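Local coordinates for periplasmic binding protein (Veillonella parvula, PDB 4LJS) that probably captures a metal chelate such as an iron-siderophore, haem or cobalamin outside the cytoplasmic membrane and hands it to an ABC transporter, at residues Pro195-Gln203 and Pro245-Glu256; Ala145-Glu154 and Lys213-Ser222. All coordinates share one frame; numbering follows the deposited sequence.

Contact 1: residues Pro195-Gln203 and Pro245-Glu256; sequences PKALFIEVQ and PDVIFLIVSDGE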
loop_
_atom_site.group_PDB
_atom_site.type_symbol
_atom_site.label_atom_id
_atom_site.label_comp_id
_atom_site.label_asym_id
_atom_site.label_seq_id
_atom_site.Cartn_x
_atom_site.Cartn_y
_atom_site.Cartn_z
ATOM N N PRO A 195 7.163 -2.286 -22.963
ATOM C CA PRO A 195 7.594 -3.589 -22.446
ATOM C C PRO A 195 6.389 -4.443 -22.053
ATOM O O PRO A 195 5.368 -3.903 -21.631
ATOM C CB PRO A 195 8.404 -3.211 -21.204
ATOM C CG PRO A 195 7.802 -1.930 -20.748
ATOM C CD PRO A 195 7.417 -1.195 -22.005
ATOM N N LYS A 196 6.504 -5.758 -22.208
ATOM C CA LYS A 196 5.443 -6.666 -21.784
ATOM C C LYS A 196 5.732 -7.223 -20.384
ATOM O O LYS A 196 6.699 -7.971 -20.187
ATOM C CB LYS A 196 5.259 -7.802 -22.798
ATOM C CG LYS A 196 4.180 -8.801 -22.396
ATOM C CD LYS A 196 3.155 -9.043 -23.498
ATOM C CE LYS A 196 3.715 -9.911 -24.604
ATOM N NZ LYS A 196 2.630 -10.671 -25.285
ATOM N N ALA A 197 4.888 -6.864 -19.421
ATOM C CA ALA A 197 5.130 -7.204 -18.019
ATOM C C ALA A 197 4.191 -8.279 -17.465
ATOM O O ALA A 197 3.020 -8.361 -17.851
ATOM C CB ALA A 197 5.050 -5.952 -17.148
ATOM N N LEU A 198 4.718 -9.085 -16.546
ATOM C CA LEU A 198 3.919 -10.060 -15.818
ATOM C C LEU A 198 4.084 -9.872 -14.318
ATOM O O LEU A 198 5.205 -9.861 -13.810
ATOM C CB LEU A 198 4.323 -11.485 -16.201
ATOM C CG LEU A 198 3.664 -12.580 -15.362
ATOM C CD1 LEU A 198 2.171 -12.664 -15.658
ATOM C CD2 LEU A 198 4.348 -13.925 -15.573
ATOM N N PHE A 199 2.963 -9.719 -13.613
ATOM C CA PHE A 199 2.979 -9.624 -12.157
ATOM C C PHE A 199 2.378 -10.885 -11.558
ATOM O O PHE A 199 1.210 -11.203 -11.798
ATOM C CB PHE A 199 2.178 -8.418 -11.677
ATOM C CG PHE A 199 2.688 -7.104 -12.189
ATOM C CD1 PHE A 199 2.337 -6.650 -13.452
ATOM C CD2 PHE A 199 3.503 -6.312 -11.400
ATOM C CE1 PHE A 199 2.798 -5.431 -13.919
ATOM C CE2 PHE A 199 3.970 -5.093 -11.860
ATOM C CZ PHE A 199 3.621 -4.654 -13.126
ATOM N N ILE A 200 3.180 -11.605 -10.784
ATOM C CA ILE A 200 2.710 -12.821 -10.135
ATOM C C ILE A 200 3.235 -12.943 -8.715
ATOM O O ILE A 200 4.305 -12.422 -8.392
ATOM C CB ILE A 200 3.118 -14.091 -10.914
ATOM C CG1 ILE A 200 4.607 -14.046 -11.268
ATOM C CG2 ILE A 200 2.276 -14.240 -12.169
ATOM C CD1 ILE A 200 5.181 -15.384 -11.670
ATOM N N GLU A 201 2.464 -13.622 -7.869
ATOM C CA GLU A 201 2.925 -14.010 -6.541
ATOM C C GLU A 201 3.030 -15.520 -6.511
ATOM O O GLU A 201 2.142 -16.220 -7.000
ATOM C CB GLU A 201 1.968 -13.533 -5.437
ATOM C CG GLU A 201 2.355 -14.040 -4.041
ATOM C CD GLU A 201 1.429 -13.566 -2.924
ATOM O OE1 GLU A 201 0.339 -13.026 -3.224
ATOM O OE2 GLU A 201 1.802 -13.739 -1.738
ATOM N N VAL A 202 4.121 -16.025 -5.949
ATOM C CA VAL A 202 4.321 -17.463 -5.870
ATOM C C VAL A 202 3.726 -18.028 -4.589
ATOM O O VAL A 202 4.065 -17.592 -3.490
ATOM C CB VAL A 202 5.808 -17.834 -5.953
ATOM C CG1 VAL A 202 6.003 -19.310 -5.626
ATOM C CG2 VAL A 202 6.346 -17.506 -7.335
ATOM N N GLN A 203 2.822 -18.990 -4.749
ATOM C CA GLN A 203 2.196 -19.665 -3.623
ATOM C C GLN A 203 2.307 -21.162 -3.829
ATOM O O GLN A 203 1.535 -21.753 -4.587
ATOM C CB GLN A 203 0.732 -19.255 -3.497
ATOM C CG GLN A 203 0.544 -17.881 -2.887
ATOM C CD GLN A 203 0.913 -17.855 -1.415
ATOM O OE1 GLN A 203 0.578 -18.772 -0.662
ATOM N NE2 GLN A 203 1.610 -16.808 -1.000
ATOM N N PRO A 245 6.634 -12.614 -21.204
ATOM C CA PRO A 245 6.928 -11.260 -20.723
ATOM C C PRO A 245 8.402 -10.890 -20.861
ATOM O O PRO A 245 9.271 -11.749 -20.714
ATOM C CB PRO A 245 6.554 -11.328 -19.242
ATOM C CG PRO A 245 6.697 -12.776 -18.883
ATOM C CD PRO A 245 6.278 -13.531 -20.105
ATOM N N ASP A 246 8.660 -9.616 -21.144
ATOM C CA ASP A 246 10.003 -9.047 -21.110
ATOM C C ASP A 246 10.554 -8.940 -19.694
ATOM O O ASP A 246 11.770 -8.964 -19.497
ATOM C CB ASP A 246 9.983 -7.642 -21.703
ATOM C CG ASP A 246 9.505 -7.624 -23.126
ATOM O OD1 ASP A 246 9.985 -8.461 -23.921
ATOM O OD2 ASP A 246 8.645 -6.777 -23.444
ATOM N N VAL A 247 9.654 -8.785 -18.724
ATOM C CA VAL A 247 10.030 -8.600 -17.323
ATOM C C VAL A 247 8.963 -9.202 -16.399
ATOM O O VAL A 247 7.762 -9.007 -16.603
ATOM C CB VAL A 247 10.267 -7.100 -16.989
ATOM C CG1 VAL A 247 9.071 -6.250 -17.408
ATOM C CG2 VAL A 247 10.566 -6.906 -15.512
ATOM N N ILE A 248 9.408 -9.964 -15.404
ATOM C CA ILE A 248 8.504 -10.546 -14.428
ATOM C C ILE A 248 8.656 -9.857 -13.085
ATOM O O ILE A 248 9.765 -9.678 -12.586
ATOM C CB ILE A 248 8.784 -12.038 -14.224
ATOM C CG1 ILE A 248 8.497 -12.814 -15.509
ATOM C CG2 ILE A 248 7.951 -12.587 -13.062
ATOM C CD1 ILE A 248 8.859 -14.280 -15.425
ATOM N N PHE A 249 7.536 -9.467 -12.498
ATOM C CA PHE A 249 7.555 -8.986 -11.126
ATOM C C PHE A 249 7.028 -10.063 -10.190
ATOM O O PHE A 249 5.899 -10.538 -10.338
ATOM C CB PHE A 249 6.781 -7.679 -11.001
ATOM C CG PHE A 249 7.416 -6.546 -11.751
ATOM C CD1 PHE A 249 8.508 -5.871 -11.216
ATOM C CD2 PHE A 249 6.965 -6.187 -13.007
ATOM C CE1 PHE A 249 9.112 -4.845 -11.901
ATOM C CE2 PHE A 249 7.562 -5.152 -13.699
ATOM C CZ PHE A 249 8.639 -4.479 -13.147
ATOM N N LEU A 250 7.877 -10.469 -9.254
ATOM C CA LEU A 250 7.505 -11.446 -8.236
ATOM C C LEU A 250 7.008 -10.735 -6.984
ATOM O O LEU A 250 7.794 -10.159 -6.226
ATOM C CB LEU A 250 8.697 -12.336 -7.881
ATOM C CG LEU A 250 9.229 -13.272 -8.967
ATOM C CD1 LEU A 250 10.322 -14.167 -8.397
ATOM C CD2 LEU A 250 8.106 -14.108 -9.564
ATOM N N ILE A 251 5.700 -10.774 -6.774
ATOM C CA ILE A 251 5.093 -10.142 -5.611
ATOM C C ILE A 251 5.254 -11.015 -4.367
ATOM O O ILE A 251 4.957 -12.209 -4.392
ATOM C CB ILE A 251 3.616 -9.806 -5.880
ATOM C CG1 ILE A 251 3.528 -8.789 -7.025
ATOM C CG2 ILE A 251 2.942 -9.264 -4.626
ATOM C CD1 ILE A 251 2.130 -8.537 -7.530
ATOM N N VAL A 252 5.751 -10.419 -3.285
ATOM C CA VAL A 252 6.016 -11.168 -2.059
ATOM C C VAL A 252 5.322 -10.538 -0.867
ATOM O O VAL A 252 5.483 -9.342 -0.612
ATOM C CB VAL A 252 7.516 -11.224 -1.729
ATOM C CG1 VAL A 252 7.777 -12.259 -0.621
ATOM C CG2 VAL A 252 8.323 -11.538 -2.972
ATOM N N SER A 253 4.568 -11.347 -0.131
ATOM C CA SER A 253 3.867 -10.870 1.052
ATOM C C SER A 253 4.796 -10.804 2.256
ATOM O O SER A 253 5.876 -11.395 2.250
ATOM C CB SER A 253 2.685 -11.780 1.379
ATOM O OG SER A 253 3.135 -13.076 1.713
ATOM N N ASP A 254 4.392 -10.106 3.297
ATOM C CA ASP A 254 5.311 -9.981 4.409
ATOM C C ASP A 254 5.767 -11.258 5.165
ATOM O O ASP A 254 6.944 -11.395 5.364
ATOM C CB ASP A 254 5.064 -8.743 5.305
ATOM C CG ASP A 254 3.634 -8.577 5.751
ATOM O OD1 ASP A 254 2.795 -9.451 5.521
ATOM O OD2 ASP A 254 3.365 -7.558 6.374
ATOM N N GLY A 255 4.900 -12.189 5.570
ATOM C CA GLY A 255 5.438 -13.355 6.246
ATOM C C GLY A 255 6.412 -14.150 5.404
ATOM O O GLY A 255 7.274 -14.853 5.934
ATOM N N GLU A 256 6.293 -14.013 4.086
ATOM C CA GLU A 256 7.058 -14.843 3.165
ATOM C C GLU A 256 8.371 -14.220 2.700
ATOM O O GLU A 256 8.994 -14.710 1.762
ATOM C CB GLU A 256 6.181 -15.271 1.991
ATOM C CG GLU A 256 5.053 -16.190 2.447
ATOM C CD GLU A 256 3.815 -16.077 1.592
ATOM O OE1 GLU A 256 3.954 -15.813 0.381
ATOM O OE2 GLU A 256 2.702 -16.244 2.136
HETATM O O HOH W 1 5.891 -14.632 -4.927
#
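Pro245 lays its CB and CG against Leu198 CB, just before two adjacent parallel strands, 196-203 and 247-252, come into register. At Asp246, CG stands anti to the carbonyl carbon (chi1 -60°), which brings OD2 to the backbone of the neighbouring strand; Lys196 N donates to it over 2.7 Å, on the anti side of the carboxylate and almost straight. Val247 starts the regular pairing: its O takes Leu198 N at 3.0 Å, and its CG1 faces Ala197 CB. Ile248 turns to the other face of the sheet, where its CG2 meets Ile200 CG1. Phe249 is gripped through its backbone, N giving to Leu198 O (2.7 Å) and O accepting from Ile200 N. Its ring lies beside that of Phe199, nearly parallel (16°) but slid apart, with Phe249 CD2 over one face of the Phe199 ring, 3.4 Å from CE2. Leu250 CD2 packs alongside Ile200 CD1, the two side chains pointing the same way. Ile251 N closes on Ile200 O at 2.7 Å; beyond it the strands part, and a water bridges Ile251 O to Val202 N. Glu256 then receives weak bonds from Gln203 NE2, which also donates to Glu201 OE2 from above the carboxylate plane, so this amide probably eases the meeting of two acids; Glu201 OE1 is held by Arg208 and Tyr210. In this lobe's mixed sheet, strands 206-209 and 284-288 flank the parallel pair, and helix 299-310 covers the face carrying Ala197, Phe199 and Val247, as in periplasmic-binding-protein alpha/beta lobes.

Contact 2: residues Ala145-Glu154 and Lys213-Ser222; sequences AQSALTMDME and KTLAGNIGAS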
loop_
_atom_site.group_PDB
_atom_site.type_symbol
_atom_site.label_atom_id
_atom_site.label_comp_id
_atom_site.label_asym_id
_atom_site.label_seq_id
_atom_site.Cartn_x
_atom_site.Cartn_y
_atom_site.Cartn_z
ATOM N N ALA A 145 -12.130 -6.871 -4.200
ATOM C CA ALA A 145 -11.487 -7.075 -5.496
ATOM C C ALA A 145 -12.434 -6.898 -6.685
ATOM O O ALA A 145 -11.978 -6.764 -7.823
ATOM C CB ALA A 145 -10.823 -8.450 -5.549
ATOM N N GLN A 146 -13.740 -6.890 -6.422
ATOM C CA GLN A 146 -14.735 -6.783 -7.492
ATOM C C GLN A 146 -14.591 -5.491 -8.301
ATOM O O GLN A 146 -14.956 -5.444 -9.471
ATOM C CB GLN A 146 -16.162 -6.925 -6.946
ATOM C CG GLN A 146 -16.610 -5.801 -6.024
ATOM C CD GLN A 146 -16.187 -6.009 -4.577
ATOM O OE1 GLN A 146 -15.236 -6.736 -4.292
ATOM N NE2 GLN A 146 -16.901 -5.370 -3.655
ATOM N N SER A 147 -14.058 -4.449 -7.674
ATOM C CA SER A 147 -13.768 -3.204 -8.377
ATOM C C SER A 147 -12.279 -3.125 -8.703
ATOM O O SER A 147 -11.451 -3.674 -7.979
ATOM C CB SER A 147 -14.189 -1.995 -7.535
ATOM O OG SER A 147 -13.517 -1.977 -6.284
ATOM N N ALA A 148 -11.945 -2.453 -9.800
ATOM C CA ALA A 148 -10.552 -2.253 -10.175
ATOM C C ALA A 148 -9.860 -1.344 -9.160
ATOM O O ALA A 148 -10.335 -0.250 -8.861
ATOM C CB ALA A 148 -10.456 -1.671 -11.573
ATOM N N LEU A 149 -8.744 -1.815 -8.616
ATOM C CA LEU A 149 -7.971 -1.038 -7.656
ATOM C C LEU A 149 -6.954 -0.177 -8.406
ATOM O O LEU A 149 -6.276 -0.651 -9.324
ATOM C CB LEU A 149 -7.308 -1.981 -6.658
ATOM C CG LEU A 149 -8.356 -2.852 -5.951
ATOM C CD1 LEU A 149 -7.720 -3.880 -5.032
ATOM C CD2 LEU A 149 -9.362 -1.985 -5.182
ATOM N N THR A 150 -6.880 1.102 -8.047
ATOM C CA THR A 150 -6.106 2.056 -8.840
ATOM C C THR A 150 -5.120 2.887 -8.020
ATOM O O THR A 150 -5.229 2.970 -6.788
ATOM C CB THR A 150 -7.031 3.044 -9.593
ATOM O OG1 THR A 150 -7.759 3.831 -8.642
ATOM C CG2 THR A 150 -8.016 2.296 -10.520
HETATM N N MSE A 151 -4.171 3.512 -8.720
HETATM C CA MSE A 151 -3.255 4.456 -8.095
HETATM C C MSE A 151 -4.027 5.653 -7.548
HETATM O O MSE A 151 -3.703 6.179 -6.481
HETATM C CB MSE A 151 -2.186 4.918 -9.094
HETATM C CG MSE A 151 -1.291 3.796 -9.596
HETATM SE SE MSE A 151 0.183 4.421 -10.701
HETATM C CE MSE A 151 1.211 5.299 -9.309
ATOM N N ASP A 152 -5.047 6.074 -8.291
ATOM C CA ASP A 152 -5.922 7.168 -7.886
ATOM C C ASP A 152 -6.484 7.000 -6.473
ATOM O O ASP A 152 -6.474 7.948 -5.689
ATOM C CB ASP A 152 -7.064 7.347 -8.887
ATOM C CG ASP A 152 -6.631 8.098 -10.137
ATOM O OD1 ASP A 152 -5.574 8.768 -10.092
ATOM O OD2 ASP A 152 -7.345 8.021 -11.161
HETATM N N MSE A 153 -6.970 5.805 -6.147
HETATM C CA MSE A 153 -7.492 5.561 -4.801
HETATM C C MSE A 153 -6.441 5.834 -3.735
HETATM O O MSE A 153 -6.767 6.349 -2.670
HETATM C CB MSE A 153 -7.997 4.130 -4.645
HETATM C CG MSE A 153 -9.236 3.833 -5.433
HETATM SE SE MSE A 153 -9.605 1.928 -5.392
HETATM C CE MSE A 153 -11.151 1.928 -6.606
ATOM N N GLU A 154 -5.186 5.483 -4.023
ATOM C CA GLU A 154 -4.099 5.727 -3.073
ATOM C C GLU A 154 -3.814 7.220 -2.924
ATOM O O GLU A 154 -3.577 7.703 -1.814
ATOM C CB GLU A 154 -2.827 4.974 -3.474
ATOM C CG GLU A 154 -2.997 3.462 -3.534
ATOM C CD GLU A 154 -3.640 2.891 -2.273
ATOM O OE1 GLU A 154 -3.208 3.253 -1.153
ATOM O OE2 GLU A 154 -4.583 2.082 -2.407
ATOM N N LYS A 213 -7.199 -5.432 -13.066
ATOM C CA LYS A 213 -8.029 -4.904 -11.993
ATOM C C LYS A 213 -7.299 -4.782 -10.650
ATOM O O LYS A 213 -7.899 -4.377 -9.656
ATOM C CB LYS A 213 -9.312 -5.724 -11.842
ATOM C CG LYS A 213 -10.217 -5.655 -13.066
ATOM C CD LYS A 213 -11.503 -6.434 -12.872
ATOM C CE LYS A 213 -12.466 -5.717 -11.934
ATOM N NZ LYS A 213 -13.760 -6.452 -11.828
ATOM N N THR A 214 -6.012 -5.124 -10.622
ATOM C CA THR A 214 -5.226 -4.980 -9.396
ATOM C C THR A 214 -4.357 -3.724 -9.465
ATOM O O THR A 214 -4.065 -3.220 -10.551
ATOM C CB THR A 214 -4.304 -6.185 -9.146
ATOM O OG1 THR A 214 -3.221 -6.164 -10.090
ATOM C CG2 THR A 214 -5.078 -7.496 -9.259
ATOM N N LEU A 215 -3.946 -3.224 -8.306
ATOM C CA LEU A 215 -3.110 -2.034 -8.267
ATOM C C LEU A 215 -1.769 -2.261 -8.974
ATOM O O LEU A 215 -1.295 -1.387 -9.703
ATOM C CB LEU A 215 -2.893 -1.554 -6.832
ATOM C CG LEU A 215 -1.880 -0.406 -6.713
ATOM C CD1 LEU A 215 -2.355 0.842 -7.471
ATOM C CD2 LEU A 215 -1.626 -0.088 -5.264
ATOM N N ALA A 216 -1.164 -3.432 -8.765
ATOM C CA ALA A 216 0.071 -3.762 -9.470
ATOM C C ALA A 216 -0.140 -3.669 -10.973
ATOM O O ALA A 216 0.703 -3.133 -11.689
ATOM C CB ALA A 216 0.576 -5.147 -9.085
ATOM N N GLY A 217 -1.272 -4.185 -11.443
ATOM C CA GLY A 217 -1.625 -4.093 -12.850
ATOM C C GLY A 217 -1.758 -2.640 -13.275
ATOM O O GLY A 217 -1.243 -2.239 -14.319
ATOM N N ASN A 218 -2.435 -1.843 -12.452
ATOM C CA ASN A 218 -2.658 -0.436 -12.770
ATOM C C ASN A 218 -1.356 0.353 -12.777
ATOM O O ASN A 218 -1.208 1.325 -13.520
ATOM C CB ASN A 218 -3.669 0.190 -11.803
ATOM C CG ASN A 218 -4.040 1.622 -12.177
ATOM O OD1 ASN A 218 -3.711 2.571 -11.462
ATOM N ND2 ASN A 218 -4.729 1.780 -13.301
ATOM N N ILE A 219 -0.406 -0.062 -11.950
ATOM C CA ILE A 219 0.891 0.601 -11.939
ATOM C C ILE A 219 1.613 0.316 -13.255
ATOM O O ILE A 219 2.158 1.228 -13.879
ATOM C CB ILE A 219 1.736 0.185 -10.735
ATOM C CG1 ILE A 219 1.084 0.701 -9.445
ATOM C CG2 ILE A 219 3.170 0.708 -10.872
ATOM C CD1 ILE A 219 1.576 -0.024 -8.172
ATOM N N GLY A 220 1.581 -0.944 -13.687
ATOM C CA GLY A 220 2.089 -1.309 -14.998
ATOM C C GLY A 220 1.439 -0.525 -16.130
ATOM O O GLY A 220 2.135 0.002 -16.999
ATOM N N ALA A 221 0.109 -0.444 -16.121
ATOM C CA ALA A 221 -0.628 0.314 -17.142
ATOM C C ALA A 221 -0.325 1.815 -17.084
ATOM O O ALA A 221 -0.096 2.448 -18.114
ATOM C CB ALA A 221 -2.133 0.070 -17.017
ATOM N N SER A 222 -0.327 2.385 -15.882
ATOM C CA SER A 222 0.033 3.794 -15.716
ATOM C C SER A 222 1.398 4.097 -16.334
ATOM O O SER A 222 1.597 5.144 -16.949
ATOM C CB SER A 222 0.029 4.191 -14.236
ATOM O OG SER A 222 -1.275 4.035 -13.698
HETATM O O HOH W 2 -8.704 -6.145 -8.124
#
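Met151, modelled as selenomethionine, drives its side chain as a knob into the hole formed by Leu215, Asn218, Ile219 and Ser222 of helix 215-222. Its CG rests 3.8 Å from Leu215 CD1 and close to Ile219 CG1, and the extended chi2 (-173°) carries SE on to Ser222, 3.4 Å from OG. That hydroxyl is itself tied back to Asn218 O within its own helix. The Leu215 side chain crosses that of Met151 at about a right angle, and its CD1 lies 3.5 Å from Met151 N. Asn218 supplies the polar link in this packed part: OD1 accepts Met151 N over 2.9 Å, in a nearly straight bond whose donor stands above the carbonyl plane. Its CG lies anti to the backbone N (chi1 -174°), which extends the amide toward the start of helix 151-164. With an alanine here, Met151 N is likely to be left without its acceptor, and a gap would probably open beside Met151 CG. Thr150, the N-cap, takes Met153 N on OG1, and Thr214 caps the other helix through Gly217 N, its OG1 also hydrogen-bonded to Gly211 O.

Toward solvent the contact thins to backbone and one long side chain. Lys213 O accepts Leu149 N at 2.9 Å, again from above the carbonyl plane, and also takes a bond from a water that reaches weakly to Ala145 O. Lys213 NZ reaches Gln146 O at 2.8 Å, but Ala145 and Gln146 are poorly ordered, and this edge probably shifts. The chemistry thus implies the start of helix 151-164 held against the flank of helix 215-222 by apolar packing and the Asn218 amide, while at the exposed end backbone carbonyls accept from Leu149 N, Lys213 NZ and the water.

In the fold
The centres of contact 1 and contact 2 lie about 15 Å apart, and the segments alternate along the chain: 145-154, 195-203, 213-222, 245-256. Contact 1 belongs to the mixed sheet; contact 2 brings helix 215-222, which follows strands 196-203 and 206-209, against the chain that leaves the four-stranded parallel sheet after strand 135-138. Helix 215-222 joins the two directly. Ala216 turns away from contact 2 to meet contact 1, its CB 4.0 Å from Ile251 CD1 and its O 3.6 Å from Phe199 CZ. Contact 2 thus probably helps tie the chain running from the parallel sheet into helices 151-164 and 168-188 to the lobe of contact 1, consistent with the two-lobed, helix-linked fold of this binding-protein family.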